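PDB 6J61: flavin-dependent thymidylate synthase from Thermus thermophilus, which probably catalyses the FAD-dependent reductive methylation of dUMP to dTMP, with methylenetetrahydrofolate as methyl donor and NADPH as reductant. Local coordinates for residues A[189-192]-A[193-197]; A[210-213]-A[214-217]; A[238-241]-A[242-246]. All blocks are in the same frame, centred on the assembly; numbering follows the deposited sequence.

Contact 1 (A[189-192]-A[193-197]); sequences AQWE and IRQYA
Arg194 N bonds back to Gln190 O at 3.0 Å and Gln195 N to Trp191 O, so the first turn of helix 191-207 closes after its N-cap, Gln190. Trp191 O takes a second donor, Gln195 NE2, at 3.0 Å, and this side-chain bond ties the glutamine amide to the helix start. The same amide lies over the indole of Trp191, the two planes only 20° apart. Its NE2 sits above the ring toward the rim, while Gln195 CG makes a CH-pi contact 3.4 Å from the centroid of the six-membered ring of Trp191. The glutamine chain gets there by folding at chi2 (-35°), which lays its flexible methylenes and flat end on the broad indole. With an alanine in place of this tryptophan the platform under the amide would be gone, and the Gln195 side chain, left to its hydrogen bonds alone, would probably be freer to turn. Arg194 works on the preceding residues: its NH1 gives a hydrogen bond of 3.0 Å to Ala189 O, which lies in the guanidinium plane. That plane stands nearly perpendicular to the indole, and NH2 comes within 3.7 Å of Trp191 CD1. Gln190 NE2 reaches Glu192 OE1 from above the carboxylate, although their stronger partners are Arg157 of the second subunit and Arg109 respectively. Ile193 lies close to Gln79 and Arg184, both predicted to bind dUMP, so this turn probably borders the substrate site. Around it, Gln190 and Glu192 rest on helix 74-80, Ile193 and Ala197 face helix 174-184, and Tyr196 packs on strand 65-73, its hydroxyl hydrogen-bonded to Lys71 O.

Contact 2 (A[210-213]-A[214-217]); sequences LAWA and AFEE
Leu210 O receives the N-H of Ala214 at 3.0 Å, the first of four successive i to i+4 bonds in this turn of helix 209-220; the Leu210 side chain itself leans on helix 42-54. Ala211 O accepts from Phe215 N, and the small methyl of Ala211 suits a site pressed against Leu174 and Phe178. Trp212 carries most of the side-chain contact. With CG anti to the backbone N (chi1 175°), its indole is placed so that Phe215 CD2 stands over one face, toward the rim, 4.1 Å from Trp212 CZ3. The two ring planes meet at 55°, an oblique pairing of bulky apolar groups. One turn on, the extended Glu216 brings its carboxylate carbon CD to 3.8 Å from Trp212 NE1, a loose approach. Ala213 O takes the straight bond from Glu217 N at 3.0 Å, while the glutamate's acid end goes to Arg227 of the third subunit. The result is an amphipathic alpha-helix: its aromatic side stacks Phe215 on Phe178 of helix 174-184, the helix that supplies His175, Asn176, His179 and Leu183 to FAD pockets.

Contact 3 (A[238-241]-A[242-246]); sequences TPEV and YEKAL
Glu240 and Lys244, one helical turn apart, cross obliquely and form a salt bridge of 3.5 Å between OE1 and NZ. The lysine chain, fully extended beyond CG, crosses the carboxylate, so that Lys244 CE, at 3.0 Å, lies nearer to Glu240 OE1 than NZ does. A bend at chi2 (79°) keeps the acid of Glu240 level with its own residue, and the lysine reaches back to it. Its other oxygen, OE2 of Glu240, comes to 3.8 Å from OE1 of Glu243, and the two carboxylates stand with their planes 74° apart. Such like charges probably repel each other mildly, an effect that the nearby ammonium group and the helix start would probably ease. Long, flexible charged residues suit this surface, although Lys244 also touches a crystal neighbour, so its pose may owe something to the lattice. Tyr242 leads elsewhere: a chi1 of -168° carries its ring off to the side of helix 253-263, and Leu246 CD1 rests over the ring centre, 3.8 Å above the plane. Beneath these side chains the backbone is regular. Thr238, the N-cap, accepts from Tyr242 N through its carbonyl oxygen at 3.1 Å, and Pro239 O binds Glu243 N at 2.8 Å. Proline fits the first turn because it has no N-H to offer, and none is needed there. This helix, probably part of the extra C-terminal domain, packs Tyr242 and Leu246 onto helix 253-263 of the same chain, sets Pro239 on Phe264, and lays Val241 and Ala245 against Leu236 of the third subunit.

Followed from the N terminus, the three contacts come in series; none nests within or crosses another, and each closes only a single helical turn. Contact 1 starts helix 191-207, between the sheet strand 65-73, helices 74-80 and 174-184, and the second subunit. The next helix, 209-220, holds contact 2, centred about 21 Å away; both face helix 174-184, which thus links them without direct touch. Beyond strand 223-225 and helix 227-236 the chain reaches contact 3, about 25 Å from the centre of contact 2. These last two both meet the third subunit, so the later part of the chain is tied into the tetramer at two places.

Contact 1 (A[189-192]-A[193-197])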
loop_
_atom_site.group_PDB
_atom_site.type_symbol
_atom_site.label_atom_id
_atom_site.label_comp_id
_atom_site.label_asym_id
_atom_site.label_seq_id
_atom_site.Cartn_x
_atom_site.Cartn_y
_atom_site.Cartn_z
ATOM N N ALA A 189 -22.242 -0.249 -8.596
ATOM C CA ALA A 189 -21.836 0.833 -7.699
ATOM C C ALA A 189 -23.058 1.702 -7.463
ATOM O O ALA A 189 -23.914 1.793 -8.335
ATOM C CB ALA A 189 -20.707 1.654 -8.350
ATOM N N GLN A 190 -23.161 2.337 -6.301
ATOM C CA GLN A 190 -24.328 3.180 -6.053
ATOM C C GLN A 190 -24.345 4.342 -7.045
ATOM O O GLN A 190 -23.307 4.934 -7.343
ATOM C CB GLN A 190 -24.332 3.713 -4.615
ATOM C CG GLN A 190 -25.700 4.207 -4.166
ATOM C CD GLN A 190 -25.797 4.491 -2.661
ATOM O OE1 GLN A 190 -25.318 3.713 -1.824
ATOM N NE2 GLN A 190 -26.440 5.597 -2.318
ATOM N N TRP A 191 -25.533 4.662 -7.549
ATOM C CA TRP A 191 -25.716 5.738 -8.519
ATOM C C TRP A 191 -24.944 7.028 -8.214
ATOM O O TRP A 191 -24.279 7.576 -9.098
ATOM C CB TRP A 191 -27.210 6.079 -8.665
ATOM C CG TRP A 191 -27.500 7.066 -9.769
ATOM C CD1 TRP A 191 -27.696 6.781 -11.093
ATOM C CD2 TRP A 191 -27.567 8.499 -9.660
ATOM N NE1 TRP A 191 -27.874 7.944 -11.814
ATOM C CE2 TRP A 191 -27.801 9.011 -10.958
ATOM C CE3 TRP A 191 -27.452 9.396 -8.595
ATOM C CZ2 TRP A 191 -27.922 10.381 -11.217
ATOM C CZ3 TRP A 191 -27.573 10.765 -8.855
ATOM C CH2 TRP A 191 -27.806 11.240 -10.157
ATOM N N GLU A 192 -25.035 7.522 -6.983
ATOM C CA GLU A 192 -24.349 8.764 -6.638
ATOM C C GLU A 192 -22.873 8.737 -7.010
ATOM O O GLU A 192 -22.386 9.607 -7.738
ATOM C CB GLU A 192 -24.477 9.078 -5.138
ATOM C CG GLU A 192 -25.838 9.593 -4.672
ATOM C CD GLU A 192 -26.965 8.638 -5.000
ATOM O OE1 GLU A 192 -26.760 7.405 -4.943
ATOM O OE2 GLU A 192 -28.065 9.124 -5.309
ATOM N N ILE A 193 -22.160 7.732 -6.518
ATOM C CA ILE A 193 -20.747 7.664 -6.802
ATOM C C ILE A 193 -20.478 7.354 -8.278
ATOM O O ILE A 193 -19.446 7.765 -8.824
ATOM C CB ILE A 193 -20.032 6.665 -5.854
ATOM C CG1 ILE A 193 -18.519 6.871 -5.955
ATOM C CG2 ILE A 193 -20.421 5.237 -6.184
ATOM C CD1 ILE A 193 -17.731 6.315 -4.801
ATOM N N ARG A 194 -21.404 6.669 -8.943
ATOM C CA ARG A 194 -21.194 6.392 -10.362
ATOM C C ARG A 194 -21.046 7.719 -11.099
ATOM O O ARG A 194 -20.153 7.881 -11.929
ATOM C CB ARG A 194 -22.366 5.616 -10.973
ATOM C CG ARG A 194 -22.556 4.229 -10.418
ATOM C CD ARG A 194 -22.809 3.235 -11.542
ATOM N NE ARG A 194 -23.987 3.562 -12.330
ATOM C CZ ARG A 194 -25.227 3.447 -11.877
ATOM N NH1 ARG A 194 -25.444 3.013 -10.645
ATOM N NH2 ARG A 194 -26.252 3.758 -12.660
ATOM N N GLN A 195 -21.927 8.667 -10.778
ATOM C CA GLN A 195 -21.919 9.979 -11.411
ATOM C C GLN A 195 -20.585 10.665 -11.187
ATOM O O GLN A 195 -20.068 11.317 -12.086
ATOM C CB GLN A 195 -23.067 10.854 -10.876
ATOM C CG GLN A 195 -24.455 10.211 -10.976
ATOM C CD GLN A 195 -24.624 9.350 -12.230
ATOM O OE1 GLN A 195 -24.459 9.825 -13.354
ATOM N NE2 GLN A 195 -24.945 8.069 -12.033
ATOM N N TYR A 196 -20.018 10.517 -9.998
ATOM C CA TYR A 196 -18.721 11.127 -9.724
ATOM C C TYR A 196 -17.649 10.450 -10.568
ATOM O O TYR A 196 -16.731 11.094 -11.058
ATOM C CB TYR A 196 -18.367 11.015 -8.234
ATOM C CG TYR A 196 -18.958 12.119 -7.398
ATOM C CD1 TYR A 196 -18.319 13.362 -7.295
ATOM C CD2 TYR A 196 -20.179 11.942 -6.736
ATOM C CE1 TYR A 196 -18.886 14.406 -6.553
ATOM C CE2 TYR A 196 -20.747 12.970 -5.993
ATOM C CZ TYR A 196 -20.099 14.198 -5.910
ATOM O OH TYR A 196 -20.685 15.226 -5.216
ATOM N N ALA A 197 -17.767 9.142 -10.738
ATOM C CA ALA A 197 -16.798 8.406 -11.543
ATOM C C ALA A 197 -16.915 8.842 -13.016
ATOM O O ALA A 197 -15.919 8.892 -13.740
ATOM C CB ALA A 197 -17.037 6.889 -11.389
#

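Contact 2 (A[210-213]-A[214-217])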
loop_
_atom_site.group_PDB
_atom_site.type_symbol
_atom_site.label_atom_id
_atom_site.label_comp_id
_atom_site.label_asym_id
_atom_site.label_seq_id
_atom_site.Cartn_x
_atom_site.Cartn_y
_atom_site.Cartn_z
ATOM N N LEU A 210 -4.894 8.370 -25.262
ATOM C CA LEU A 210 -4.419 7.069 -25.723
ATOM C C LEU A 210 -4.652 6.021 -24.635
ATOM O O LEU A 210 -5.293 4.995 -24.871
ATOM C CB LEU A 210 -2.932 7.115 -26.106
ATOM C CG LEU A 210 -2.557 7.995 -27.304
ATOM C CD1 LEU A 210 -1.109 7.725 -27.691
ATOM C CD2 LEU A 210 -3.487 7.709 -28.481
ATOM N N ALA A 211 -4.144 6.293 -23.437
ATOM C CA ALA A 211 -4.311 5.369 -22.327
ATOM C C ALA A 211 -5.794 5.067 -22.147
ATOM O O ALA A 211 -6.193 3.914 -21.937
ATOM C CB ALA A 211 -3.745 5.968 -21.059
ATOM N N TRP A 212 -6.611 6.109 -22.238
ATOM C CA TRP A 212 -8.033 5.930 -22.085
ATOM C C TRP A 212 -8.591 5.040 -23.198
ATOM O O TRP A 212 -9.505 4.237 -22.966
ATOM C CB TRP A 212 -8.756 7.281 -22.080
ATOM C CG TRP A 212 -10.241 7.089 -22.048
ATOM C CD1 TRP A 212 -11.062 6.886 -23.120
ATOM C CD2 TRP A 212 -11.054 6.914 -20.885
ATOM N NE1 TRP A 212 -12.330 6.583 -22.698
ATOM C CE2 TRP A 212 -12.354 6.595 -21.329
ATOM C CE3 TRP A 212 -10.808 6.992 -19.511
ATOM C CZ2 TRP A 212 -13.408 6.352 -20.446
ATOM C CZ3 TRP A 212 -11.857 6.751 -18.631
ATOM C CH2 TRP A 212 -13.140 6.433 -19.103
ATOM N N ALA A 213 -8.056 5.186 -24.406
ATOM C CA ALA A 213 -8.537 4.374 -25.512
ATOM C C ALA A 213 -8.325 2.913 -25.153
ATOM O O ALA A 213 -9.227 2.094 -25.296
ATOM C CB ALA A 213 -7.794 4.712 -26.792
ATOM N N ALA A 214 -7.137 2.596 -24.671
ATOM C CA ALA A 214 -6.819 1.232 -24.291
ATOM C C ALA A 214 -7.736 0.771 -23.157
ATOM O O ALA A 214 -8.289 -0.335 -23.193
ATOM C CB ALA A 214 -5.349 1.142 -23.852
ATOM N N PHE A 215 -7.883 1.617 -22.145
ATOM C CA PHE A 215 -8.728 1.285 -21.008
ATOM C C PHE A 215 -10.161 0.986 -21.457
ATOM O O PHE A 215 -10.761 0.003 -21.046
ATOM C CB PHE A 215 -8.733 2.437 -19.993
ATOM C CG PHE A 215 -9.585 2.177 -18.795
ATOM C CD1 PHE A 215 -9.205 1.222 -17.850
ATOM C CD2 PHE A 215 -10.800 2.838 -18.630
ATOM C CE1 PHE A 215 -10.032 0.919 -16.758
ATOM C CE2 PHE A 215 -11.638 2.541 -17.534
ATOM C CZ PHE A 215 -11.252 1.580 -16.605
ATOM N N GLU A 216 -10.704 1.841 -22.307
ATOM C CA GLU A 216 -12.064 1.663 -22.791
ATOM C C GLU A 216 -12.229 0.326 -23.528
ATOM O O GLU A 216 -13.078 -0.493 -23.179
ATOM C CB GLU A 216 -12.418 2.832 -23.709
ATOM C CG GLU A 216 -13.826 2.822 -24.225
ATOM C CD GLU A 216 -14.174 4.105 -24.955
ATOM O OE1 GLU A 216 -13.468 4.469 -25.928
ATOM O OE2 GLU A 216 -15.158 4.752 -24.551
ATOM N N GLU A 217 -11.388 0.115 -24.534
ATOM C CA GLU A 217 -11.407 -1.087 -25.349
ATOM C C GLU A 217 -11.206 -2.398 -24.578
ATOM O O GLU A 217 -12.023 -3.311 -24.684
ATOM C CB GLU A 217 -10.342 -0.944 -26.449
ATOM C CG GLU A 217 -10.147 -2.146 -27.372
ATOM C CD GLU A 217 -11.433 -2.638 -28.009
ATOM O OE1 GLU A 217 -12.231 -1.817 -28.513
ATOM O OE2 GLU A 217 -11.635 -3.866 -28.015
#

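Contact 3 (A[238-241]-A[242-246])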
loop_
_atom_site.group_PDB
_atom_site.type_symbol
_atom_site.label_atom_id
_atom_site.label_comp_id
_atom_site.label_asym_id
_atom_site.label_seq_id
_atom_site.Cartn_x
_atom_site.Cartn_y
_atom_site.Cartn_z
ATOM N N THR A 238 -14.237 -23.163 -33.380
ATOM C CA THR A 238 -12.908 -23.685 -33.683
ATOM C C THR A 238 -12.012 -22.474 -33.867
ATOM O O THR A 238 -12.496 -21.377 -34.133
ATOM C CB THR A 238 -12.874 -24.494 -35.000
ATOM O OG1 THR A 238 -13.297 -23.656 -36.083
ATOM C CG2 THR A 238 -13.779 -25.711 -34.913
ATOM N N PRO A 239 -10.693 -22.655 -33.723
ATOM C CA PRO A 239 -9.731 -21.561 -33.877
ATOM C C PRO A 239 -9.953 -20.746 -35.149
ATOM O O PRO A 239 -10.231 -19.546 -35.092
ATOM C CB PRO A 239 -8.397 -22.297 -33.870
ATOM C CG PRO A 239 -8.652 -23.387 -32.869
ATOM C CD PRO A 239 -10.013 -23.893 -33.304
ATOM N N GLU A 240 -9.829 -21.416 -36.289
ATOM C CA GLU A 240 -10.013 -20.811 -37.605
ATOM C C GLU A 240 -11.246 -19.903 -37.679
ATOM O O GLU A 240 -11.165 -18.761 -38.134
ATOM C CB GLU A 240 -10.128 -21.929 -38.651
ATOM C CG GLU A 240 -10.612 -21.494 -40.036
ATOM C CD GLU A 240 -9.524 -20.846 -40.879
ATOM O OE1 GLU A 240 -9.840 -20.368 -41.993
ATOM O OE2 GLU A 240 -8.354 -20.818 -40.433
ATOM N N VAL A 241 -12.386 -20.422 -37.235
ATOM C CA VAL A 241 -13.640 -19.673 -37.261
ATOM C C VAL A 241 -13.557 -18.391 -36.437
ATOM O O VAL A 241 -13.929 -17.311 -36.904
ATOM C CB VAL A 241 -14.807 -20.535 -36.710
ATOM C CG1 VAL A 241 -16.109 -19.749 -36.731
ATOM C CG2 VAL A 241 -14.943 -21.802 -37.533
ATOM N N TYR A 242 -13.071 -18.529 -35.206
ATOM C CA TYR A 242 -12.937 -17.407 -34.284
ATOM C C TYR A 242 -12.037 -16.364 -34.912
ATOM O O TYR A 242 -12.375 -15.183 -34.956
ATOM C CB TYR A 242 -12.344 -17.889 -32.944
ATOM C CG TYR A 242 -12.427 -16.880 -31.807
ATOM C CD1 TYR A 242 -13.535 -16.043 -31.666
ATOM C CD2 TYR A 242 -11.413 -16.784 -30.860
ATOM C CE1 TYR A 242 -13.627 -15.139 -30.616
ATOM C CE2 TYR A 242 -11.498 -15.879 -29.800
ATOM C CZ TYR A 242 -12.608 -15.061 -29.687
ATOM O OH TYR A 242 -12.695 -14.155 -28.655
ATOM N N GLU A 243 -10.898 -16.824 -35.414
ATOM C CA GLU A 243 -9.929 -15.948 -36.041
ATOM C C GLU A 243 -10.536 -15.101 -37.156
ATOM O O GLU A 243 -10.409 -13.877 -37.146
ATOM C CB GLU A 243 -8.772 -16.765 -36.586
ATOM C CG GLU A 243 -7.712 -15.938 -37.259
ATOM C CD GLU A 243 -6.679 -16.802 -37.927
ATOM O OE1 GLU A 243 -7.073 -17.633 -38.781
ATOM O OE2 GLU A 243 -5.482 -16.656 -37.599
ATOM N N LYS A 244 -11.191 -15.737 -38.121
ATOM C CA LYS A 244 -11.798 -14.973 -39.204
ATOM C C LYS A 244 -12.713 -13.892 -38.635
ATOM O O LYS A 244 -12.588 -12.720 -38.988
ATOM C CB LYS A 244 -12.585 -15.885 -40.158
ATOM C CG LYS A 244 -11.703 -16.665 -41.130
ATOM C CD LYS A 244 -12.517 -17.445 -42.158
ATOM C CE LYS A 244 -11.595 -18.186 -43.129
ATOM N NZ LYS A 244 -12.321 -19.056 -44.107
ATOM N N ALA A 245 -13.617 -14.288 -37.741
ATOM C CA ALA A 245 -14.546 -13.348 -37.122
ATOM C C ALA A 245 -13.823 -12.147 -36.506
ATOM O O ALA A 245 -14.280 -11.009 -36.628
ATOM C CB ALA A 245 -15.383 -14.058 -36.060
ATOM N N LEU A 246 -12.696 -12.399 -35.846
ATOM C CA LEU A 246 -11.928 -11.329 -35.223
ATOM C C LEU A 246 -11.307 -10.396 -36.262
ATOM O O LEU A 246 -11.569 -9.187 -36.254
ATOM C CB LEU A 246 -10.829 -11.912 -34.325
ATOM C CG LEU A 246 -11.293 -12.714 -33.105
ATOM C CD1 LEU A 246 -10.112 -13.414 -32.482
ATOM C CD2 LEU A 246 -11.961 -11.803 -32.106
#